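Local coordinates for protein beta-glucosidase (Chaetomella raphigera, PDB 6JXG) that probably hydrolyses terminal, non-reducing beta-D-glucosyl residues to release beta-D-glucose, as a secreted family 3 glycosidase of cellulose degradation, at residues N68-P73 / S507-G512; T376-M381 / P391-P396; G62-Q67 / S385-F390; G75-S80 / D332-L337. One frame throughout, in Å; residues are numbered along the deposited sequence.

Contact 1 of 4, residues N68-P73 / S507-G512; sequences NVTAFP and SGQESG. With NAG (2-acetamido-2-deoxy-beta-D-glucopyranose), chain B.
A type I turn from Gly508 to Ser511, leading into helix 511-519 of the family 3 C-terminal domain, brings Gln509 against Ala71 in the loop before helix 75-79 of the N-terminal domain. Two hydrogen bonds hold Ala71 at both backbone polar ends. Its N-H gives to the amide oxygen, Ala71 N to Gln509 OE1 at 2.7 Å, from a position tilted 34° out of the carbonyl plane; its carbonyl takes the Gln509 N-H almost straight, Gln509 N to Ala71 O at 3.0 Å. With CG between its backbone N and carbonyl carbon (chi1 67°) and the chain extended beyond, Gln509 brings OE1 back to Ala71 N, beside the backbone bond, and crosses Thr70, whose CG2 is 3.5 Å from OE1. The amide's other end shares a water with Thr70: the water takes a bond from Gln509 NE2 at 2.9 Å and gives one to Thr70 OG1 at 2.7 Å. Thr70 OG1 also bonds Glu97 of helix 84-100, while its methyl sits over the centre of the Phe72 ring. Gly508 has to be a glycine, since a CB there would collide with Ala71 O. At the end of segment 68-73 away from Gln509, Asn68 ND2 is covalently bound to NAG C1. An alanine in place of Gln509 would probably leave Ala71 N without its acceptor and the water with Thr70 alone of its two partners here. A buried side-chain amide, together with one ordered water, thus satisfies polar groups of a segment with no strand partner, Phe72 O excepted.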
# COMPACT_ATOMS: atom_id res chain seq x y z
N ASN A 68 -0.40 20.23 -11.26
CA ASN A 68 0.82 20.67 -10.56
C ASN A 68 0.92 20.04 -9.19
O ASN A 68 1.25 20.70 -8.23
CB ASN A 68 0.84 22.17 -10.42
CG ASN A 68 1.48 22.84 -11.58
OD1 ASN A 68 2.40 22.29 -12.22
ND2 ASN A 68 0.99 24.03 -11.90
N VAL A 69 0.70 18.72 -9.16
CA VAL A 69 0.96 17.93 -7.98
C VAL A 69 1.94 16.78 -8.38
O VAL A 69 2.23 16.57 -9.54
CB VAL A 69 -0.35 17.34 -7.42
CG1 VAL A 69 -1.35 18.43 -7.13
CG2 VAL A 69 -0.95 16.32 -8.38
N THR A 70 2.45 16.09 -7.39
CA THR A 70 3.38 14.99 -7.61
C THR A 70 2.61 13.67 -7.74
O THR A 70 1.76 13.35 -6.92
CB THR A 70 4.39 14.90 -6.44
OG1 THR A 70 5.15 16.12 -6.40
CG2 THR A 70 5.39 13.75 -6.60
N ALA A 71 3.01 12.85 -8.71
CA ALA A 71 2.49 11.51 -8.86
C ALA A 71 3.54 10.55 -8.25
O ALA A 71 4.54 10.21 -8.88
CB ALA A 71 2.18 11.20 -10.31
N PHE A 72 3.38 10.27 -6.95
CA PHE A 72 4.31 9.47 -6.22
C PHE A 72 4.20 8.01 -6.66
O PHE A 72 3.23 7.61 -7.27
CB PHE A 72 4.04 9.55 -4.72
CG PHE A 72 4.26 10.93 -4.09
CD1 PHE A 72 5.51 11.36 -3.70
CD2 PHE A 72 3.20 11.80 -3.98
CE1 PHE A 72 5.65 12.64 -3.15
CE2 PHE A 72 3.35 13.06 -3.41
CZ PHE A 72 4.61 13.46 -3.03
N PRO A 73 5.22 7.20 -6.36
CA PRO A 73 5.13 5.75 -6.54
C PRO A 73 3.95 5.15 -5.80
O PRO A 73 3.46 5.70 -4.76
CB PRO A 73 6.44 5.24 -5.94
CG PRO A 73 7.39 6.36 -6.06
CD PRO A 73 6.57 7.63 -5.94
N SER A 507 5.84 2.89 -10.45
CA SER A 507 6.65 3.80 -9.64
C SER A 507 6.50 5.29 -9.90
O SER A 507 7.31 6.08 -9.44
CB SER A 507 8.16 3.37 -9.68
OG SER A 507 8.77 3.50 -10.96
N GLY A 508 5.40 5.70 -10.53
CA GLY A 508 5.11 7.12 -10.58
C GLY A 508 6.00 7.88 -11.53
O GLY A 508 6.75 7.30 -12.35
N GLN A 509 6.00 9.21 -11.35
CA GLN A 509 6.57 10.14 -12.33
C GLN A 509 8.04 9.99 -12.62
O GLN A 509 8.49 10.26 -13.78
CB GLN A 509 6.28 11.60 -11.95
CG GLN A 509 7.00 12.10 -10.67
CD GLN A 509 6.43 13.41 -10.18
OE1 GLN A 509 5.21 13.58 -10.10
NE2 GLN A 509 7.31 14.35 -9.86
N GLU A 510 8.79 9.60 -11.59
CA GLU A 510 10.22 9.41 -11.75
C GLU A 510 10.68 8.00 -12.17
O GLU A 510 11.89 7.76 -12.28
CB GLU A 510 10.95 9.88 -10.48
CG GLU A 510 11.00 11.40 -10.42
CD GLU A 510 12.08 12.07 -11.24
OE1 GLU A 510 13.22 11.50 -11.39
OE2 GLU A 510 11.79 13.19 -11.73
N SER A 511 9.73 7.15 -12.53
CA SER A 511 9.98 5.74 -12.90
C SER A 511 11.29 5.50 -13.68
O SER A 511 12.18 4.77 -13.23
CB SER A 511 8.77 5.19 -13.71
OG SER A 511 8.97 3.85 -14.11
N GLY A 512 11.37 6.07 -14.87
CA GLY A 512 12.48 5.82 -15.77
C GLY A 512 13.81 6.31 -15.23
O GLY A 512 14.87 5.71 -15.53
C1 NAG B . 1.56 24.80 -12.98
C2 NAG B . 0.59 25.62 -13.81
C3 NAG B . 1.39 26.52 -14.73
C4 NAG B . 2.25 27.41 -13.87
C5 NAG B . 3.21 26.47 -13.16
C6 NAG B . 4.30 27.12 -12.33
C7 NAG B . -1.56 24.63 -14.38
C8 NAG B . -2.36 23.69 -15.23
N2 NAG B . -0.27 24.75 -14.61
O3 NAG B . 0.47 27.30 -15.46
O4 NAG B . 2.93 28.35 -14.68
O5 NAG B . 2.42 25.71 -12.29
O6 NAG B . 3.62 28.10 -11.59
O7 NAG B . -2.10 25.26 -13.48
O HOH W 1 6.78 16.82 -8.47

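Contact 2 of 4, residues T376-M381 / P391-P396; sequences TGHLAM and PYLVAP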
# COMPACT_ATOMS: atom_id res chain seq x y z
N THR A 376 -1.12 1.52 -21.89
CA THR A 376 -0.60 1.97 -23.18
C THR A 376 0.60 2.83 -22.88
O THR A 376 0.55 3.71 -22.00
CB THR A 376 -1.66 2.78 -23.94
OG1 THR A 376 -2.76 1.93 -24.17
CG2 THR A 376 -1.12 3.21 -25.29
N GLY A 377 1.69 2.62 -23.58
CA GLY A 377 2.94 3.19 -23.17
C GLY A 377 3.41 2.79 -21.75
O GLY A 377 2.92 1.83 -21.16
N HIS A 378 4.41 3.52 -21.25
CA HIS A 378 5.01 3.28 -19.96
C HIS A 378 4.02 3.25 -18.83
O HIS A 378 3.22 4.15 -18.70
CB HIS A 378 6.09 4.28 -19.67
CG HIS A 378 6.92 3.86 -18.52
ND1 HIS A 378 7.46 2.59 -18.43
CD2 HIS A 378 7.23 4.49 -17.37
CE1 HIS A 378 8.12 2.50 -17.28
NE2 HIS A 378 7.98 3.63 -16.62
N LEU A 379 4.06 2.17 -18.06
CA LEU A 379 3.12 1.96 -17.01
C LEU A 379 3.73 2.41 -15.67
O LEU A 379 4.73 1.80 -15.24
CB LEU A 379 2.71 0.48 -16.92
CG LEU A 379 1.77 0.14 -15.77
CD1 LEU A 379 0.39 0.74 -16.03
CD2 LEU A 379 1.59 -1.33 -15.62
N ALA A 380 3.07 3.36 -14.99
CA ALA A 380 3.63 3.90 -13.75
C ALA A 380 2.66 4.05 -12.62
O ALA A 380 3.02 4.47 -11.51
CB ALA A 380 4.36 5.21 -14.03
N MET A 381 1.45 3.55 -12.86
CA MET A 381 0.32 3.68 -11.95
C MET A 381 -0.75 2.66 -12.50
O MET A 381 -0.94 2.60 -13.74
CB MET A 381 -0.18 5.11 -12.18
CG MET A 381 -1.11 5.56 -11.19
SD MET A 381 -1.50 7.20 -11.23
CE MET A 381 0.07 8.05 -11.08
N PRO A 391 2.63 15.16 -13.59
CA PRO A 391 3.14 16.46 -14.11
C PRO A 391 4.12 16.24 -15.27
O PRO A 391 4.34 17.14 -16.06
CB PRO A 391 3.88 17.08 -12.91
CG PRO A 391 4.21 15.92 -12.03
CD PRO A 391 3.22 14.80 -12.30
N TYR A 392 4.65 15.04 -15.37
CA TYR A 392 5.57 14.58 -16.43
C TYR A 392 5.74 13.09 -16.09
O TYR A 392 5.33 12.66 -15.01
CB TYR A 392 6.92 15.32 -16.37
CG TYR A 392 7.68 15.16 -15.11
CD1 TYR A 392 8.53 14.07 -14.90
CD2 TYR A 392 7.55 16.07 -14.06
CE1 TYR A 392 9.21 13.89 -13.71
CE2 TYR A 392 8.26 15.91 -12.87
CZ TYR A 392 9.06 14.78 -12.69
OH TYR A 392 9.77 14.61 -11.48
N LEU A 393 6.23 12.29 -17.02
CA LEU A 393 6.53 10.88 -16.68
C LEU A 393 7.83 10.57 -17.38
O LEU A 393 7.88 10.60 -18.63
CB LEU A 393 5.41 9.94 -17.13
CG LEU A 393 5.73 8.43 -17.03
CD1 LEU A 393 6.07 8.07 -15.60
CD2 LEU A 393 4.56 7.61 -17.55
N VAL A 394 8.90 10.34 -16.62
CA VAL A 394 10.16 9.90 -17.21
C VAL A 394 10.04 8.40 -17.66
O VAL A 394 10.02 7.50 -16.83
CB VAL A 394 11.35 10.06 -16.27
CG1 VAL A 394 12.63 9.65 -17.01
CG2 VAL A 394 11.46 11.46 -15.73
N ALA A 395 9.91 8.18 -18.96
CA ALA A 395 9.88 6.82 -19.47
C ALA A 395 11.28 6.22 -19.52
O ALA A 395 12.25 6.94 -19.58
CB ALA A 395 9.26 6.79 -20.84
N PRO A 396 11.37 4.89 -19.56
CA PRO A 396 12.74 4.30 -19.61
C PRO A 396 13.63 4.90 -20.72
O PRO A 396 14.78 5.23 -20.50
CB PRO A 396 12.45 2.84 -19.90
CG PRO A 396 11.17 2.57 -19.17
CD PRO A 396 10.34 3.86 -19.42
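His378, Leu393 and Pro396 make up most of this packing between two legs of one long loop of the C-terminal domain. The imidazole of His378, with CG anti to the backbone N (chi1 -167°), swings across the gap and presents one face to Pro396 CD. That carbon stands almost over the ring's centre, Pro396 CD being 3.4 Å from the His378 ring centroid, a CH-pi contact in which the slightly positive CH of a carbon next to nitrogen meets the pi cloud. Both ring nitrogens are used elsewhere: ND1 bonds Asp358 O and NE2 bonds Ser511 OG, which fix the ring's rotation and are consistent with a proton on ND1. Leu393 comes at the edge of the same ring, its CD2 4.1 Å from His378 CD2, while its other methyl, CD1, packs 3.7 Å from Ala380 CB. Alanine suits that place because its short side chain points toward the leucine and meets CD1. Proline likewise suits the first turn of a helix, where no backbone N-H is needed. Pro396 begins helix 396-406, with Ala395 as N-cap, and its side chain also touches Phe435 of strand 431-438 and Leu515 of helix 511-519.

Contact 3 of 4, residues G62-Q67 / S385-F390; sequences GIRFVQ and SGTADF
Direct polar contact between Gln67 and Asp389 joins the two loops at one end. Gln67 NE2 gives a hydrogen bond to Asp389 OD2 at 2.8 Å and 165°, nearly in its own amide plane but on the anti side of the carboxylate and 32° out of that plane. A bend at chi2 (-54°) folds the glutamine back to reach it, and the same nitrogen makes a weak bond to Phe65 O. Asp389 OD1 has a salt bridge to Arg372, so its two oxygens serve different partners.

Water carries most of the rest. One molecule gives to Ile63 O and Val66 O and accepts from Asp389 N at 2.9 Å; another accepts from Phe65 N and gives to Asp389 OD1. A third lies in the guanidinium plane, accepting from Arg64 NE at 3.1 Å and giving to Thr387 OG1, which also bonds Gly384 O.

Packing centres on Arg64, extended from CG to NE. Its CD lies 3.3 Å from Ser385 O, and the guanidinium is sandwiched, Ser385 CA over one face and Phe65 CZ toward the rim of the opposite one. Salt bridges from NH1 to Asp58 and from NH2 to Asp371 probably offset the cost of burying its charge. Small residues let the backbones close up: Ala388 CB is 3.4 Å from Ile63 O, and Gly62 spares it a neighbouring CB.

Segment 62-67 packs against its own barrel domain, with Ile63 touching Leu94 and Ala98 of helix 84-100 and both Ile63 and Phe65 touching Gln57 of strand 55-57.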
# COMPACT_ATOMS: atom_id res chain seq x y z
N GLY A 62 -0.96 10.38 -4.40
CA GLY A 62 -0.90 11.74 -4.90
C GLY A 62 -2.28 12.34 -4.97
O GLY A 62 -3.31 11.62 -4.92
N ILE A 63 -2.31 13.67 -5.16
CA ILE A 63 -3.60 14.37 -5.16
C ILE A 63 -4.28 14.08 -6.48
O ILE A 63 -3.68 14.29 -7.58
CB ILE A 63 -3.41 15.89 -5.09
CG1 ILE A 63 -2.41 16.30 -4.00
CG2 ILE A 63 -4.79 16.56 -4.91
CD1 ILE A 63 -2.68 15.74 -2.62
N ARG A 64 -5.48 13.51 -6.42
CA ARG A 64 -6.26 13.23 -7.62
C ARG A 64 -6.88 14.54 -8.21
O ARG A 64 -7.23 15.47 -7.48
CB ARG A 64 -7.33 12.24 -7.27
CG ARG A 64 -8.02 11.59 -8.47
CD ARG A 64 -9.12 10.65 -7.93
NE ARG A 64 -9.84 10.12 -9.07
CZ ARG A 64 -11.07 9.55 -9.01
NH1 ARG A 64 -11.74 9.42 -7.88
NH2 ARG A 64 -11.61 9.14 -10.15
N PHE A 65 -6.91 14.59 -9.54
CA PHE A 65 -7.55 15.62 -10.39
C PHE A 65 -6.72 16.92 -10.51
O PHE A 65 -6.62 17.52 -11.59
CB PHE A 65 -9.02 15.94 -9.97
CG PHE A 65 -9.97 14.75 -10.04
CD1 PHE A 65 -10.27 14.15 -11.26
CD2 PHE A 65 -10.62 14.27 -8.94
CE1 PHE A 65 -11.15 13.09 -11.36
CE2 PHE A 65 -11.53 13.20 -9.06
CZ PHE A 65 -11.79 12.63 -10.27
N VAL A 66 -6.20 17.41 -9.40
CA VAL A 66 -5.53 18.70 -9.36
C VAL A 66 -4.21 18.71 -10.14
O VAL A 66 -3.41 17.76 -10.09
CB VAL A 66 -5.28 19.10 -7.90
CG1 VAL A 66 -4.66 20.46 -7.77
CG2 VAL A 66 -6.57 19.05 -7.12
N GLN A 67 -3.97 19.79 -10.90
CA GLN A 67 -2.78 19.92 -11.64
C GLN A 67 -1.62 20.41 -10.74
O GLN A 67 -1.84 20.92 -9.60
CB GLN A 67 -2.97 20.84 -12.86
CG GLN A 67 -4.07 20.45 -13.80
CD GLN A 67 -3.88 19.03 -14.25
OE1 GLN A 67 -2.84 18.72 -14.79
NE2 GLN A 67 -4.83 18.13 -13.95
N SER A 385 -9.52 5.28 -8.56
CA SER A 385 -9.50 6.44 -7.72
C SER A 385 -8.16 6.71 -7.10
O SER A 385 -7.87 7.84 -6.73
CB SER A 385 -10.53 6.29 -6.59
OG SER A 385 -10.06 5.25 -5.75
N GLY A 386 -7.31 5.68 -7.01
CA GLY A 386 -5.95 5.80 -6.40
C GLY A 386 -4.87 6.32 -7.34
O GLY A 386 -3.76 5.74 -7.44
N THR A 387 -5.23 7.38 -8.06
CA THR A 387 -4.46 7.96 -9.14
C THR A 387 -4.25 9.44 -8.96
O THR A 387 -4.86 10.08 -8.11
CB THR A 387 -5.11 7.67 -10.51
OG1 THR A 387 -6.46 8.17 -10.58
CG2 THR A 387 -5.08 6.08 -10.75
N ALA A 388 -3.45 9.98 -9.88
CA ALA A 388 -3.12 11.41 -9.98
C ALA A 388 -2.73 11.65 -11.44
O ALA A 388 -2.42 10.70 -12.12
CB ALA A 388 -1.97 11.80 -9.11
N ASP A 389 -2.74 12.93 -11.83
CA ASP A 389 -2.30 13.35 -13.18
C ASP A 389 -0.80 13.52 -13.06
O ASP A 389 -0.34 14.08 -12.08
CB ASP A 389 -2.97 14.63 -13.59
CG ASP A 389 -4.41 14.41 -14.07
OD1 ASP A 389 -5.00 13.31 -13.91
OD2 ASP A 389 -4.93 15.38 -14.67
N PHE A 390 -0.03 12.89 -13.96
CA PHE A 390 1.39 13.05 -13.95
C PHE A 390 1.74 14.48 -14.35
O PHE A 390 1.20 14.96 -15.36
CB PHE A 390 2.06 12.15 -14.99
CG PHE A 390 1.90 10.67 -14.74
CD1 PHE A 390 2.75 10.05 -13.89
CD2 PHE A 390 0.92 9.92 -15.40
CE1 PHE A 390 2.67 8.67 -13.69
CE2 PHE A 390 0.83 8.56 -15.22
CZ PHE A 390 1.70 7.94 -14.34
O HOH W 2 -3.69 8.93 -5.51
O HOH W 3 -3.86 15.05 -10.26
O HOH W 4 -8.02 10.15 -11.58
O HOH W 5 -6.17 12.51 -11.31
O HOH W 6 -7.88 16.20 -13.77

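Contact 4 of 4, residues G75-S80 / D332-L337; sequences GIQTAS and DGIVLL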
# COMPACT_ATOMS: atom_id res chain seq x y z
N GLY A 75 1.72 2.46 -3.57
CA GLY A 75 1.90 1.83 -2.28
C GLY A 75 2.81 0.62 -2.35
O GLY A 75 3.68 0.45 -1.52
N ILE A 76 2.61 -0.23 -3.34
CA ILE A 76 3.29 -1.52 -3.34
C ILE A 76 4.74 -1.32 -3.68
O ILE A 76 5.60 -2.08 -3.16
CB ILE A 76 2.58 -2.57 -4.25
CG1 ILE A 76 3.06 -4.00 -3.97
CG2 ILE A 76 2.76 -2.24 -5.73
CD1 ILE A 76 2.80 -4.50 -2.56
N GLN A 77 5.02 -0.34 -4.56
CA GLN A 77 6.43 0.09 -4.86
C GLN A 77 7.10 0.64 -3.65
O GLN A 77 8.29 0.34 -3.39
CB GLN A 77 6.50 1.14 -5.99
CG GLN A 77 7.96 1.54 -6.39
CD GLN A 77 8.50 0.43 -7.25
OE1 GLN A 77 7.70 -0.39 -7.64
NE2 GLN A 77 9.78 0.47 -7.65
N THR A 78 6.35 1.42 -2.87
CA THR A 78 6.83 1.99 -1.60
C THR A 78 7.18 0.86 -0.59
O THR A 78 8.25 0.89 0.04
CB THR A 78 5.77 2.99 -1.09
OG1 THR A 78 5.63 4.01 -2.06
CG2 THR A 78 6.13 3.56 0.22
N ALA A 79 6.30 -0.13 -0.47
CA ALA A 79 6.58 -1.30 0.40
C ALA A 79 7.77 -2.05 -0.06
O ALA A 79 8.57 -2.48 0.80
CB ALA A 79 5.41 -2.23 0.55
N SER A 80 7.96 -2.15 -1.37
CA SER A 80 9.08 -2.87 -1.97
C SER A 80 10.47 -2.33 -1.65
O SER A 80 11.48 -3.03 -1.85
CB SER A 80 8.94 -3.04 -3.49
OG SER A 80 7.69 -3.69 -3.85
N ASP A 332 14.77 2.58 -5.36
CA ASP A 332 15.10 1.65 -4.31
C ASP A 332 14.04 0.57 -4.08
O ASP A 332 14.26 -0.34 -3.32
CB ASP A 332 15.39 2.37 -2.99
CG ASP A 332 16.62 3.23 -2.99
OD1 ASP A 332 17.43 3.20 -3.95
OD2 ASP A 332 16.83 3.87 -1.92
N GLY A 333 12.89 0.64 -4.75
CA GLY A 333 11.91 -0.42 -4.69
C GLY A 333 11.99 -1.39 -5.85
O GLY A 333 11.20 -2.36 -5.90
N ILE A 334 12.85 -1.09 -6.84
CA ILE A 334 13.17 -2.07 -7.89
C ILE A 334 13.72 -3.35 -7.29
O ILE A 334 14.54 -3.28 -6.42
CB ILE A 334 14.11 -1.46 -8.92
CG1 ILE A 334 13.40 -0.30 -9.68
CG2 ILE A 334 14.59 -2.53 -9.88
CD1 ILE A 334 14.28 0.41 -10.71
N VAL A 335 13.29 -4.52 -7.77
CA VAL A 335 13.81 -5.75 -7.30
C VAL A 335 14.52 -6.44 -8.46
O VAL A 335 13.92 -6.70 -9.49
CB VAL A 335 12.69 -6.66 -6.76
CG1 VAL A 335 13.29 -7.95 -6.22
CG2 VAL A 335 11.91 -5.93 -5.69
N LEU A 336 15.81 -6.72 -8.30
CA LEU A 336 16.52 -7.54 -9.26
C LEU A 336 16.25 -9.02 -9.05
O LEU A 336 16.57 -9.54 -7.98
CB LEU A 336 18.03 -7.22 -9.21
CG LEU A 336 19.00 -7.85 -10.22
CD1 LEU A 336 18.67 -7.42 -11.66
CD2 LEU A 336 20.49 -7.56 -9.91
N LEU A 337 15.67 -9.69 -10.06
CA LEU A 337 15.31 -11.11 -9.92
C LEU A 337 16.31 -12.13 -10.42
O LEU A 337 16.49 -13.19 -9.80
CB LEU A 337 13.92 -11.43 -10.56
CG LEU A 337 12.72 -10.69 -9.91
CD1 LEU A 337 11.41 -11.04 -10.69
CD2 LEU A 337 12.51 -11.02 -8.43
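Past Asp332, the last residue of helix 323-332, whose side chain touches Leu86 of helix 84-100, the chain brings Gly333 against Ser80 and Gln77. At Gly333 it passes so close to helix 75-79 that a CB would overlap Gln77 O, hence a residue without one. The glycine carbonyl oxygen, Gly333 O, touches Ser80 CB at 3.4 Å. Ser80 keeps its hydroxyl for its own segment: OG bonds Ile76 O at 2.7 Å, while Ser80 N reaches that oxygen from the opposite face of the carbonyl plane, a double grip on one carbonyl. The turn at Gly333 leads from helix 323-332 into edge strand 335-339 of the mixed sheet. Over the peptide that joins Gly333 to Ile334 lies the amide of Gln77, NE2 standing 3.4 Å from Gly333 C and 3.5 Å from Ile334 N. CG anti to the backbone N (chi1 -176°) and a bend at chi2 place it there, and weak bonds to Ala504 O and Val506 N hold its ends. An alanine here would probably uncover that peptide and leave Ala504 O and Val506 N without these bonds. Ile334 points its CB away from helix 75-79, and its side chain touches Leu515 and Ile518 of helix 511-519. Val335 then begins the strand, antiparallel to strand 498-503, through its backbone bond with Trp503.

Contacts 1, 3 and 4 each tie the barrel domain to the C-terminal domain, whereas contact 2 stays within the latter. Contact 1 is the hub, its centre 8 Å from contact 2, 10 Å from contact 3 and 14 Å from contact 4. Glu510 OE2 probably bonds Tyr392 OH at 2.5 Å, linking contacts 1 and 2; Phe390 packs against Ala71 of contact 1 and Met381 of contact 2; Ser507 CB meets Gln77 CG at 3.8 Å. Contacts 3 and 4 do not touch, their centres lying 21 Å apart. The Asn68 glycan of contact 1 also neighbours Gln67 of contact 3. In family 3 enzymes the active site generally lies between these two domains.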